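Local coordinates for beta-N-acetylhexosaminidase (Akkermansia muciniphila, PDB 6JEB), which removes terminal non-reducing N-acetylglucosamine and N-acetylgalactosamine units from beta-linked glycans such as N-glycans and chitobiose, at residues 93-98 with 413-418; 331-336 with 380-385; 393-398 with 419-424. All blocks are in the same frame, centred on the assembly; numbering follows the deposited sequence. Where two conformers were deposited one is given.

Interaction 1 of 3, residues 93-98 with 413-418; sequences RGLMVD and RAYPRA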
ATOM      1  N   ARG A  93      -7.548   1.066  -3.897  1.00 11.28           N
ATOM      2  CA  ARG A  93      -7.596   0.034  -2.857  1.00 11.15           C
ATOM      3  C   ARG A  93      -6.214  -0.608  -2.823  1.00 11.32           C
ATOM      4  O   ARG A  93      -5.880  -1.415  -3.696  1.00 11.63           O
ATOM      5  CB  ARG A  93      -8.711  -0.970  -3.146  1.00 12.09           C
ATOM      6  CG  ARG A  93     -10.089  -0.299  -3.298  1.00 12.89           C
ATOM      7  CD  ARG A  93     -11.202  -1.280  -3.704  1.00 12.26           C
ATOM      8  NE  ARG A  93     -10.805  -2.111  -4.834  1.00 11.58           N
ATOM      9  CZ  ARG A  93     -10.782  -1.710  -6.103  1.00 12.63           C
ATOM     10  NH1 ARG A  93     -11.174  -0.480  -6.440  1.00 13.31           N
ATOM     11  NH2 ARG A  93     -10.362  -2.548  -7.044  1.00 13.31           N
ATOM     12  N   GLY A  94      -5.404  -0.235  -1.838  1.00 11.48           N
ATOM     13  CA  GLY A  94      -3.986  -0.520  -1.885  1.00 11.36           C
ATOM     14  C   GLY A  94      -3.434  -1.242  -0.672  1.00 11.68           C
ATOM     15  O   GLY A  94      -3.971  -1.167   0.436  1.00 11.95           O
ATOM     16  N   LEU A  95      -2.334  -1.954  -0.911  1.00 11.55           N
ATOM     17  CA  LEU A  95      -1.441  -2.430   0.135  1.00 11.28           C
ATOM     18  C   LEU A  95      -0.051  -1.879  -0.148  1.00 11.55           C
ATOM     19  O   LEU A  95       0.331  -1.689  -1.309  1.00 12.09           O
ATOM     20  CB  LEU A  95      -1.351  -3.970   0.161  1.00 11.68           C
ATOM     21  CG  LEU A  95      -2.636  -4.725   0.504  1.00 10.71           C
ATOM     22  CD1 LEU A  95      -2.415  -6.225   0.399  1.00 12.86           C
ATOM     23  CD2 LEU A  95      -3.160  -4.336   1.887  1.00 13.22           C
ATOM     24  N   MET A  96       0.698  -1.604   0.917  1.00 11.56           N
ATOM     25  CA  MET A  96       2.089  -1.186   0.793  1.00 11.11           C
ATOM     26  C   MET A  96       2.979  -2.251   1.410  1.00 12.41           C
ATOM     27  O   MET A  96       2.734  -2.693   2.539  1.00 12.71           O
ATOM     28  CB  MET A  96       2.346   0.147   1.500  1.00 11.83           C
ATOM     29  CG  MET A  96       3.784   0.657   1.323  1.00 11.85           C
ATOM     30  SD  MET A  96       4.317   1.683   2.700  1.00 12.85           S
ATOM     31  CE  MET A  96       4.753   0.381   3.866  1.00 13.77           C
ATOM     32  N   VAL A  97       4.005  -2.662   0.672  1.00 11.52           N
ATOM     33  CA  VAL A  97       5.054  -3.514   1.216  1.00 12.21           C
ATOM     34  C   VAL A  97       6.291  -2.669   1.475  1.00 10.71           C
ATOM     35  O   VAL A  97       6.469  -1.583   0.907  1.00 11.50           O
ATOM     36  CB  VAL A  97       5.373  -4.738   0.322  1.00 11.77           C
ATOM     37  CG1 VAL A  97       4.190  -5.691   0.294  1.00 14.35           C
ATOM     38  CG2 VAL A  97       5.779  -4.298  -1.091  1.00 12.96           C
ATOM     39  N   ASP A  98       7.160  -3.180   2.348  1.00 11.00           N
ATOM     40  CA  ASP A  98       8.292  -2.430   2.892  1.00 11.08           C
ATOM     41  C   ASP A  98       9.578  -3.225   2.688  1.00 11.41           C
ATOM     42  O   ASP A  98      10.203  -3.691   3.649  1.00 12.16           O
ATOM     43  CB  ASP A  98       8.038  -2.134   4.371  1.00 11.68           C
ATOM     44  CG  ASP A  98       9.121  -1.282   5.016  1.00 12.00           C
ATOM     45  OD1 ASP A  98      10.030  -0.768   4.317  1.00 12.34           O
ATOM     46  OD2 ASP A  98       9.037  -1.122   6.252  1.00 12.01           O
ATOM     47  N   ARG A 413       0.929 -11.164   9.391  1.00 13.36           N
ATOM     48  CA  ARG A 413       0.337  -9.909   9.848  1.00 13.65           C
ATOM     49  C   ARG A 413      -0.561  -9.259   8.801  1.00 12.81           C
ATOM     50  O   ARG A 413      -1.531  -8.592   9.168  1.00 14.71           O
ATOM     51  CB  ARG A 413       1.404  -8.948  10.387  1.00 13.82           C
ATOM     52  CG  ARG A 413       2.021  -9.487  11.668  1.00 15.24           C
ATOM     53  CD  ARG A 413       2.379  -8.441  12.725  1.00 15.57           C
ATOM     54  NE  ARG A 413       2.728  -9.129  13.967  1.00 15.51           N
ATOM     55  CZ  ARG A 413       3.035  -8.540  15.126  1.00 15.37           C
ATOM     56  NH1 ARG A 413       3.056  -7.217  15.235  1.00 16.69           N
ATOM     57  NH2 ARG A 413       3.324  -9.292  16.187  1.00 16.99           N
ATOM     58  N   ALA A 414      -0.291  -9.464   7.511  1.00 13.22           N
ATOM     59  CA  ALA A 414      -1.124  -8.831   6.493  1.00 13.57           C
ATOM     60  C   ALA A 414      -2.526  -9.426   6.454  1.00 13.31           C
ATOM     61  O   ALA A 414      -3.506  -8.691   6.292  1.00 14.33           O
ATOM     62  CB  ALA A 414      -0.460  -8.920   5.118  1.00 14.38           C
ATOM     63  N   TYR A 415      -2.645 -10.764   6.590  1.00 13.23           N
ATOM     64  CA  TYR A 415      -3.911 -11.483   6.492  1.00 13.71           C
ATOM     65  C   TYR A 415      -4.306 -12.062   7.845  1.00 13.32           C
ATOM     66  O   TYR A 415      -3.439 -12.475   8.623  1.00 14.97           O
ATOM     67  CB  TYR A 415      -3.825 -12.615   5.452  1.00 14.09           C
ATOM     68  CG  TYR A 415      -3.758 -12.050   4.053  1.00 13.24           C
ATOM     69  CD1 TYR A 415      -4.923 -11.763   3.348  1.00 14.21           C
ATOM     70  CD2 TYR A 415      -2.537 -11.724   3.472  1.00 13.06           C
ATOM     71  CE1 TYR A 415      -4.876 -11.194   2.097  1.00 14.58           C
ATOM     72  CE2 TYR A 415      -2.473 -11.156   2.208  1.00 13.28           C
ATOM     73  CZ  TYR A 415      -3.650 -10.886   1.532  1.00 13.12           C
ATOM     74  OH  TYR A 415      -3.613 -10.317   0.288  1.00 14.49           O
ATOM     75  N   PRO A 416      -5.613 -12.127   8.158  1.00 14.10           N
ATOM     76  CA  PRO A 416      -6.756 -11.765   7.308  1.00 14.47           C
ATOM     77  C   PRO A 416      -7.173 -10.293   7.342  1.00 13.90           C
ATOM     78  O   PRO A 416      -8.186  -9.971   6.730  1.00 13.82           O
ATOM     79  CB  PRO A 416      -7.891 -12.607   7.898  1.00 14.02           C
ATOM     80  CG  PRO A 416      -7.560 -12.657   9.348  1.00 14.82           C
ATOM     81  CD  PRO A 416      -6.053 -12.827   9.379  1.00 14.50           C
ATOM     82  N   ARG A 417      -6.444  -9.411   8.033  1.00 13.26           N
ATOM     83  CA  ARG A 417      -6.886  -8.016   8.073  1.00 12.95           C
ATOM     84  C   ARG A 417      -6.960  -7.389   6.686  1.00 13.13           C
ATOM     85  O   ARG A 417      -7.844  -6.564   6.435  1.00 14.19           O
ATOM     86  CB  ARG A 417      -6.054  -7.187   9.048  1.00 13.92           C
ATOM     87  CG  ARG A 417      -6.401  -7.507  10.505  1.00 14.70           C
ATOM     88  CD  ARG A 417      -5.460  -6.821  11.485  1.00 14.83           C
ATOM     89  NE  ARG A 417      -4.081  -7.249  11.272  1.00 14.34           N
ATOM     90  CZ  ARG A 417      -3.041  -6.797  11.967  1.00 13.72           C
ATOM     91  NH1 ARG A 417      -3.223  -5.925  12.953  1.00 13.85           N
ATOM     92  NH2 ARG A 417      -1.820  -7.236  11.688  1.00 13.76           N
ATOM     93  N   ALA A 418      -6.081  -7.790   5.760  1.00 12.60           N
ATOM     94  CA  ALA A 418      -6.173  -7.266   4.398  1.00 12.60           C
ATOM     95  C   ALA A 418      -7.517  -7.595   3.752  1.00 13.13           C
ATOM     96  O   ALA A 418      -7.986  -6.836   2.902  1.00 14.07           O
ATOM     97  CB  ALA A 418      -5.021  -7.786   3.530  1.00 13.43           C
TER
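Leu95 turns CG away from its own carbonyl carbon (chi1 -64°), directing its isobutyl fork at the 413-418 segment, and the same choice in Tyr415 (chi1 -71°) swings the ring until its hydroxyl end lies near the leucine. This is a shell contact of the (beta/alpha)8 barrel of a family 20 glycosidase: strand 92-97 presents Leu95 on the outside of the barrel to the turn after helix 407-414 and the first residues of helix 417-426. The two branches of the leucine part company. CD2 reaches Ala418 CB at 4.3 Å, methyl to methyl, while CD1 comes within 4.3 Å of Tyr415 OH, the far end of the phenol. The contact is light, burying 91 Å², and Leu95 finds further cover from Phe112 and Met116 of helix 106-118.

Ala418 CB sits between the leucine methyl and one face of the Tyr415 ring, 3.7 Å above the ring plane and displaced toward the rim. Tyr415 is the first residue to leave the helix, a cis peptide bond precedes Pro416, and Ala418 N donates to Ala414 O at 2.8 Å. Arg417, at the start of helix 417-426, reaches back to the end of helix 407-414: its NH2, which also bonds Phe355 O, meets Arg413 O at 2.9 Å, with the oxygen close to the guanidinium plane and an N-H...O angle of 158°.

Interaction 2 of 3, residues 331-336 with 380-385; sequences QSIEKT and PAFGKP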
ATOM      1  N   GLN A 331      -9.898  15.329  11.228  1.00 27.79           N
ATOM      2  CA  GLN A 331      -9.262  16.606  10.928  1.00 28.81           C
ATOM      3  C   GLN A 331      -8.589  16.577   9.562  1.00 25.54           C
ATOM      4  O   GLN A 331      -8.633  17.565   8.820  1.00 26.59           O
ATOM      5  CB  GLN A 331      -8.257  16.959  12.027  1.00 33.21           C
ATOM      6  CG  GLN A 331      -8.838  16.948  13.440  1.00 40.21           C
ATOM      7  CD  GLN A 331      -8.731  15.586  14.124  1.00 44.94           C
ATOM      8  OE1 GLN A 331      -9.125  14.554  13.568  1.00 41.77           O
ATOM      9  NE2 GLN A 331      -8.191  15.582  15.340  1.00 47.29           N
ATOM     10  N   SER A 332      -7.979  15.444   9.203  1.00 22.10           N
ATOM     11  CA  SER A 332      -7.320  15.337   7.906  1.00 22.21           C
ATOM     12  C   SER A 332      -8.323  15.425   6.765  1.00 21.95           C
ATOM     13  O   SER A 332      -8.061  16.084   5.753  1.00 22.56           O
ATOM     14  CB  SER A 332      -6.531  14.032   7.828  1.00 23.76           C
ATOM     15  OG  SER A 332      -5.527  13.995   8.828  1.00 25.23           O
ATOM     16  N   ILE A 333      -9.472  14.760   6.903  1.00 20.59           N
ATOM     17  CA  ILE A 333     -10.504  14.845   5.874  1.00 20.94           C
ATOM     18  C   ILE A 333     -10.925  16.294   5.671  1.00 23.53           C
ATOM     19  O   ILE A 333     -11.012  16.785   4.538  1.00 24.46           O
ATOM     20  CB  ILE A 333     -11.699  13.942   6.232  1.00 21.55           C
ATOM     21  CG1 ILE A 333     -11.273  12.469   6.245  1.00 21.88           C
ATOM     22  CG2 ILE A 333     -12.847  14.161   5.253  1.00 23.78           C
ATOM     23  CD1 ILE A 333     -12.317  11.540   6.830  1.00 22.84           C
ATOM     24  N   GLU A 334     -11.144  17.008   6.775  1.00 26.10           N
ATOM     25  CA  GLU A 334     -11.627  18.383   6.701  0.50 27.67           C
ATOM     26  C   GLU A 334     -10.562  19.317   6.137  1.00 27.90           C
ATOM     27  O   GLU A 334     -10.849  20.154   5.273  1.00 28.24           O
ATOM     28  CB  GLU A 334     -12.071  18.846   8.089  0.50 30.46           C
ATOM     29  CG  GLU A 334     -12.268  20.345   8.219  0.50 33.42           C
ATOM     30  CD  GLU A 334     -12.633  20.754   9.630  0.50 36.32           C
ATOM     31  OE1 GLU A 334     -13.677  20.292  10.131  0.50 37.59           O
ATOM     32  OE2 GLU A 334     -11.865  21.526  10.245  0.50 37.30           O
ATOM     33  N   LYS A 335      -9.320  19.187   6.615  1.00 27.38           N
ATOM     34  CA  LYS A 335      -8.265  20.098   6.178  1.00 26.84           C
ATOM     35  C   LYS A 335      -7.870  19.855   4.724  1.00 24.71           C
ATOM     36  O   LYS A 335      -7.573  20.806   3.993  1.00 24.57           O
ATOM     37  CB  LYS A 335      -7.043  19.987   7.094  1.00 31.17           C
ATOM     38  CG  LYS A 335      -7.275  20.447   8.524  1.00 37.49           C
ATOM     39  CD  LYS A 335      -7.691  21.906   8.592  1.00 42.68           C
ATOM     40  CE  LYS A 335      -8.095  22.289  10.010  1.00 46.47           C
ATOM     41  NZ  LYS A 335      -9.342  23.105  10.045  1.00 49.57           N
ATOM     42  N   THR A 336      -7.837  18.595   4.285  1.00 23.30           N
ATOM     43  CA  THR A 336      -7.493  18.345   2.888  1.00 23.50           C
ATOM     44  C   THR A 336      -8.575  18.869   1.952  1.00 23.91           C
ATOM     45  O   THR A 336      -8.269  19.392   0.874  1.00 26.25           O
ATOM     46  CB  THR A 336      -7.211  16.861   2.640  1.00 22.53           C
ATOM     47  OG1 THR A 336      -8.323  16.071   3.080  1.00 23.13           O
ATOM     48  CG2 THR A 336      -5.941  16.429   3.367  1.00 23.31           C
ATOM     49  N   PRO A 380     -13.856   4.345   5.382  1.00 16.28           N
ATOM     50  CA  PRO A 380     -12.850   5.351   4.993  1.00 17.05           C
ATOM     51  C   PRO A 380     -13.349   6.777   5.068  1.00 18.42           C
ATOM     52  O   PRO A 380     -12.543   7.694   5.284  1.00 19.13           O
ATOM     53  CB  PRO A 380     -12.492   4.945   3.557  1.00 16.12           C
ATOM     54  CG  PRO A 380     -12.737   3.470   3.530  1.00 16.17           C
ATOM     55  CD  PRO A 380     -13.984   3.285   4.363  1.00 15.59           C
ATOM     56  N   ALA A 381     -14.658   6.992   4.917  1.00 18.01           N
ATOM     57  CA  ALA A 381     -15.251   8.320   4.994  1.00 20.14           C
ATOM     58  C   ALA A 381     -15.635   8.721   6.409  1.00 20.70           C
ATOM     59  O   ALA A 381     -16.038   9.869   6.619  1.00 22.32           O
ATOM     60  CB  ALA A 381     -16.491   8.399   4.099  1.00 21.63           C
ATOM     61  N   PHE A 382     -15.515   7.812   7.377  1.00 19.35           N
ATOM     62  CA  PHE A 382     -15.848   8.099   8.772  1.00 22.12           C
ATOM     63  C   PHE A 382     -17.244   8.702   8.914  1.00 26.50           C
ATOM     64  O   PHE A 382     -17.471   9.629   9.697  1.00 29.99           O
ATOM     65  CB  PHE A 382     -14.768   8.953   9.440  1.00 22.18           C
ATOM     66  CG  PHE A 382     -13.518   8.191   9.737  1.00 23.10           C
ATOM     67  CD1 PHE A 382     -12.579   7.960   8.746  1.00 23.05           C
ATOM     68  CD2 PHE A 382     -13.295   7.671  11.001  1.00 24.48           C
ATOM     69  CE1 PHE A 382     -11.434   7.232   9.014  1.00 23.61           C
ATOM     70  CE2 PHE A 382     -12.149   6.949  11.276  1.00 27.03           C
ATOM     71  CZ  PHE A 382     -11.217   6.727  10.280  1.00 26.82           C
ATOM     72  N   GLY A 383     -18.185   8.168   8.136  1.00 25.37           N
ATOM     73  CA  GLY A 383     -19.569   8.585   8.197  1.00 27.15           C
ATOM     74  C   GLY A 383     -19.874   9.926   7.570  1.00 28.73           C
ATOM     75  O   GLY A 383     -21.022  10.378   7.657  1.00 32.59           O
ATOM     76  N   LYS A 384     -18.898  10.572   6.933  1.00 28.47           N
ATOM     77  CA  LYS A 384     -19.111  11.908   6.403  1.00 30.34           C
ATOM     78  C   LYS A 384     -19.808  11.849   5.045  1.00 32.61           C
ATOM     79  O   LYS A 384     -19.593  10.914   4.267  1.00 33.12           O
ATOM     80  CB  LYS A 384     -17.780  12.641   6.262  1.00 31.84           C
ATOM     81  CG  LYS A 384     -17.109  12.968   7.590  1.00 36.13           C
ATOM     82  CD  LYS A 384     -16.005  14.001   7.412  1.00 43.56           C
ATOM     83  CE  LYS A 384     -16.243  15.213   8.314  1.00 48.43           C
ATOM     84  NZ  LYS A 384     -15.919  16.511   7.648  1.00 51.05           N
ATOM     85  N   PRO A 385     -20.649  12.835   4.740  1.00 33.93           N
ATOM     86  CA  PRO A 385     -21.360  12.835   3.457  1.00 35.30           C
ATOM     87  C   PRO A 385     -20.433  13.179   2.301  1.00 35.82           C
ATOM     88  O   PRO A 385     -19.316  13.672   2.474  1.00 34.47           O
ATOM     89  CB  PRO A 385     -22.438  13.904   3.650  1.00 36.22           C
ATOM     90  CG  PRO A 385     -21.854  14.837   4.656  1.00 35.89           C
ATOM     91  CD  PRO A 385     -21.015  13.988   5.580  1.00 35.13           C
TER
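Ile333 and Lys384 bury most of the surface in this contact, with Phe382 adding a smaller share. Ile333 sits on helix 329-339, the helix of the beta-alpha-beta crossover between barrel strands 320-323 and 342-345, and faces the loop between helices 372-376 and 386-389. Its chi1 of -64° sets CG1 beside the backbone N and CG2 anti to it, and CG2 touches Lys384 CD at 3.8 Å; the two side chains run past each other in opposite directions. The other branch ends in CD1, which reaches Phe382 CD1 at 4.1 Å, the side chains crossing at a slant, and comes equally near the carbonyl oxygen of Ala381.

The loop can offer both partners because Ala381 to Lys384 form a type I' turn, closed by Lys384 N to Ala381 O at 3.0 Å. Asp379 steadies it, its carboxylate taking the backbone N-H groups of Ala381 and Gly383.

Lys384 thus plays two parts: its methylene chain, bent at chi3 and chi4, covers the isoleucine, while NZ continues to a salt bridge with Glu388. With no hydrogen bond between the two segments, the attachment of helix to loop here rests on van der Waals packing, and the lysine charge pairs with Glu388, outside both segments.

Interaction 3 of 3, residues 393-398 with 419-424; sequences RGVHAP and CAIAEA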
ATOM      1  N   ARG A 393     -10.103   9.150  -2.097  1.00 16.02           N
ATOM      2  CA  ARG A 393      -9.938   8.257  -3.234  1.00 15.91           C
ATOM      3  C   ARG A 393     -10.002   6.788  -2.852  1.00 13.94           C
ATOM      4  O   ARG A 393     -10.212   5.948  -3.736  1.00 15.09           O
ATOM      5  CB  ARG A 393      -8.599   8.523  -3.932  1.00 17.91           C
ATOM      6  CG  ARG A 393      -8.440   9.950  -4.445  1.00 20.52           C
ATOM      7  CD  ARG A 393      -7.059  10.163  -5.046  1.00 25.41           C
ATOM      8  NE  ARG A 393      -6.819   9.307  -6.205  1.00 27.03           N
ATOM      9  CZ  ARG A 393      -5.676   9.271  -6.883  1.00 28.24           C
ATOM     10  NH1 ARG A 393      -4.663  10.047  -6.517  1.00 27.12           N
ATOM     11  NH2 ARG A 393      -5.542   8.463  -7.929  1.00 30.74           N
ATOM     12  N   GLY A 394      -9.821   6.453  -1.582  1.00 14.34           N
ATOM     13  CA  GLY A 394      -9.913   5.064  -1.182  1.00 13.73           C
ATOM     14  C   GLY A 394      -9.106   4.787   0.080  1.00 13.06           C
ATOM     15  O   GLY A 394      -8.942   5.657   0.935  1.00 14.62           O
ATOM     16  N   VAL A 395      -8.628   3.553   0.170  1.00 13.16           N
ATOM     17  CA  VAL A 395      -8.062   3.010   1.397  1.00 12.65           C
ATOM     18  C   VAL A 395      -6.737   2.345   1.064  1.00 11.70           C
ATOM     19  O   VAL A 395      -6.512   1.905  -0.067  1.00 12.81           O
ATOM     20  CB  VAL A 395      -9.045   2.008   2.049  1.00 13.42           C
ATOM     21  CG1 VAL A 395      -9.148   0.721   1.222  1.00 15.38           C
ATOM     22  CG2 VAL A 395      -8.665   1.722   3.487  1.00 16.37           C
ATOM     23  N   HIS A 396      -5.855   2.267   2.060  1.00 12.54           N
ATOM     24  CA  HIS A 396      -4.486   1.824   1.818  1.00 12.32           C
ATOM     25  C   HIS A 396      -3.924   1.289   3.126  1.00 12.68           C
ATOM     26  O   HIS A 396      -3.941   1.996   4.137  1.00 14.51           O
ATOM     27  CB  HIS A 396      -3.675   3.037   1.353  1.00 13.31           C
ATOM     28  CG  HIS A 396      -2.379   2.714   0.674  1.00 13.79           C
ATOM     29  ND1 HIS A 396      -2.308   2.337  -0.651  1.00 13.56           N
ATOM     30  CD2 HIS A 396      -1.098   2.787   1.117  1.00 13.55           C
ATOM     31  CE1 HIS A 396      -1.041   2.170  -0.991  1.00 13.39           C
ATOM     32  NE2 HIS A 396      -0.285   2.437   0.065  1.00 13.18           N
ATOM     33  N   ALA A 397      -3.420   0.059   3.113  1.00 11.99           N
ATOM     34  CA  ALA A 397      -2.909  -0.566   4.334  1.00 11.47           C
ATOM     35  C   ALA A 397      -1.424  -0.876   4.208  1.00 12.52           C
ATOM     36  O   ALA A 397      -1.047  -1.779   3.439  1.00 12.68           O
ATOM     37  CB  ALA A 397      -3.685  -1.845   4.644  1.00 12.81           C
ATOM     38  N   PRO A 398      -0.556  -0.175   4.934  1.00 11.77           N
ATOM     39  CA  PRO A 398       0.875  -0.512   4.913  1.00 13.13           C
ATOM     40  C   PRO A 398       1.194  -1.694   5.815  1.00 13.03           C
ATOM     41  O   PRO A 398       0.692  -1.804   6.940  1.00 14.51           O
ATOM     42  CB  PRO A 398       1.550   0.758   5.458  1.00 14.29           C
ATOM     43  CG  PRO A 398       0.472   1.817   5.498  1.00 19.61           C
ATOM     44  CD  PRO A 398      -0.825   1.095   5.628  1.00 13.96           C
ATOM     45  N   CYS A 419      -8.142  -8.716   4.137  1.00 13.36           N
ATOM     46  CA  CYS A 419      -9.480  -9.038   3.638  1.00 13.36           C
ATOM     47  C   CYS A 419     -10.495  -7.998   4.091  1.00 13.55           C
ATOM     48  O   CYS A 419     -11.393  -7.617   3.327  1.00 13.64           O
ATOM     49  CB  CYS A 419      -9.917 -10.419   4.137  1.00 14.68           C
ATOM     50  SG  CYS A 419      -8.744 -11.748   3.797  1.00 15.84           S
ATOM     51  N   ALA A 420     -10.375  -7.544   5.342  1.00 13.27           N
ATOM     52  CA  ALA A 420     -11.274  -6.516   5.856  1.00 13.04           C
ATOM     53  C   ALA A 420     -11.018  -5.181   5.172  1.00 13.64           C
ATOM     54  O   ALA A 420     -11.965  -4.470   4.813  1.00 14.23           O
ATOM     55  CB  ALA A 420     -11.118  -6.392   7.375  1.00 14.05           C
ATOM     56  N   ILE A 421      -9.745  -4.831   4.977  1.00 13.00           N
ATOM     57  CA  ILE A 421      -9.409  -3.622   4.228  1.00 12.86           C
ATOM     58  C   ILE A 421      -9.992  -3.687   2.821  1.00 11.91           C
ATOM     59  O   ILE A 421     -10.517  -2.690   2.307  1.00 13.38           O
ATOM     60  CB  ILE A 421      -7.882  -3.409   4.205  1.00 12.69           C
ATOM     61  CG1 ILE A 421      -7.335  -3.198   5.627  1.00 14.87           C
ATOM     62  CG2 ILE A 421      -7.506  -2.238   3.291  1.00 14.30           C
ATOM     63  CD1 ILE A 421      -7.807  -1.916   6.286  1.00 17.53           C
ATOM     64  N   ALA A 422      -9.887  -4.851   2.167  1.00 12.23           N
ATOM     65  CA  ALA A 422     -10.430  -5.004   0.818  1.00 12.04           C
ATOM     66  C   ALA A 422     -11.921  -4.701   0.792  1.00 12.32           C
ATOM     67  O   ALA A 422     -12.414  -4.017  -0.117  1.00 13.14           O
ATOM     68  CB  ALA A 422     -10.164  -6.421   0.298  1.00 12.43           C
ATOM     69  N   GLU A 423     -12.654  -5.198   1.789  1.00 12.17           N
ATOM     70  CA  GLU A 423     -14.090  -4.955   1.846  1.00 13.24           C
ATOM     71  C   GLU A 423     -14.396  -3.498   2.192  1.00 13.18           C
ATOM     72  O   GLU A 423     -15.351  -2.917   1.666  1.00 14.15           O
ATOM     73  CB  GLU A 423     -14.753  -5.945   2.815  1.00 13.53           C
ATOM     74  CG  GLU A 423     -16.269  -5.798   2.903  1.00 14.09           C
ATOM     75  CD  GLU A 423     -17.000  -7.114   3.150  1.00 15.53           C
ATOM     76  OE1 GLU A 423     -16.718  -8.104   2.439  1.00 14.89           O
ATOM     77  OE2 GLU A 423     -17.867  -7.160   4.053  1.00 15.93           O
ATOM     78  N   ALA A 424     -13.571  -2.875   3.041  1.00 12.80           N
ATOM     79  CA  ALA A 424     -13.762  -1.457   3.343  1.00 12.91           C
ATOM     80  C   ALA A 424     -13.556  -0.583   2.107  1.00 13.25           C
ATOM     81  O   ALA A 424     -14.236   0.439   1.939  1.00 15.09           O
ATOM     82  CB  ALA A 424     -12.813  -1.030   4.464  1.00 13.62           C
TER
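Ile421 packs against both Val395 and Ala397, alternate residues whose side chains leave strand 392-399 on the same side, the outer surface of the (beta/alpha)8 barrel. Of its two branches, CG1 serves Ala397 alone, meeting its CB at 4.0 Å, whereas CG2 bridges both strand residues, approaching Val395 CG1 at 4.0 Å and Ala397 CB at 4.1 Å. Val395 holds CG1 in the crowded position between its backbone N and carbonyl carbon (chi1 70°), and from there this methyl also comes 3.8 Å from the carbonyl oxygen of Ile421. The helix therefore contributes backbone as well as side chain, and it comes close: the CA atoms of Ala397 and Ile421 are 7.2 Å apart. No hydrogen bond passes between the two segments, and the contact, which buries 180 Å², rests on van der Waals packing.

One shell out, Cys375 packs on Ile421, Leu378 covers Val395 and Leu95 touches Ala397. The side chain of Leu353, a substrate-binding residue, is about 4 Å from that of Ala397, which itself lies about 12 Å from the bound acetamide, so any link to the substrate site is indirect. Between the two outward-facing residues, His396 leaves the strand on the other side, its CB directed away from the helix; its ring ND1 bonds Trp92 NE1 and NE2 bonds His125 ND1.

Strand 392-399 is itself fixed on both flanks, by backbone hydrogen bonds to strand 92-97 and to strand 342-345, while helix 417-426 is backed by helices 372-376 and 434-452, Phe437 of the latter packing on Cys419, Ala420 and Glu423.

From the N terminus, the first barrel strand, 92-97, opens the longest loop, which closes 315 residues later when interaction 1 brings 413-418 against it. Interaction 2 lies wholly within that span, joining helix 329-339 to the loop at 380-385. Interaction 3 starts after interaction 2 has closed and ends beyond 418, so it crosses interaction 1. Interactions 1 and 3 reach neighbouring strands, the first and last of the barrel, whose backbones pair through Gly94 with Val395 and Ala397, and tie that seam to helix 417-426. Interaction 2 ties an outer helix to the loop before helix 386-389, and meets interaction 3 through Pro380, which packs on Val395 and Ala424.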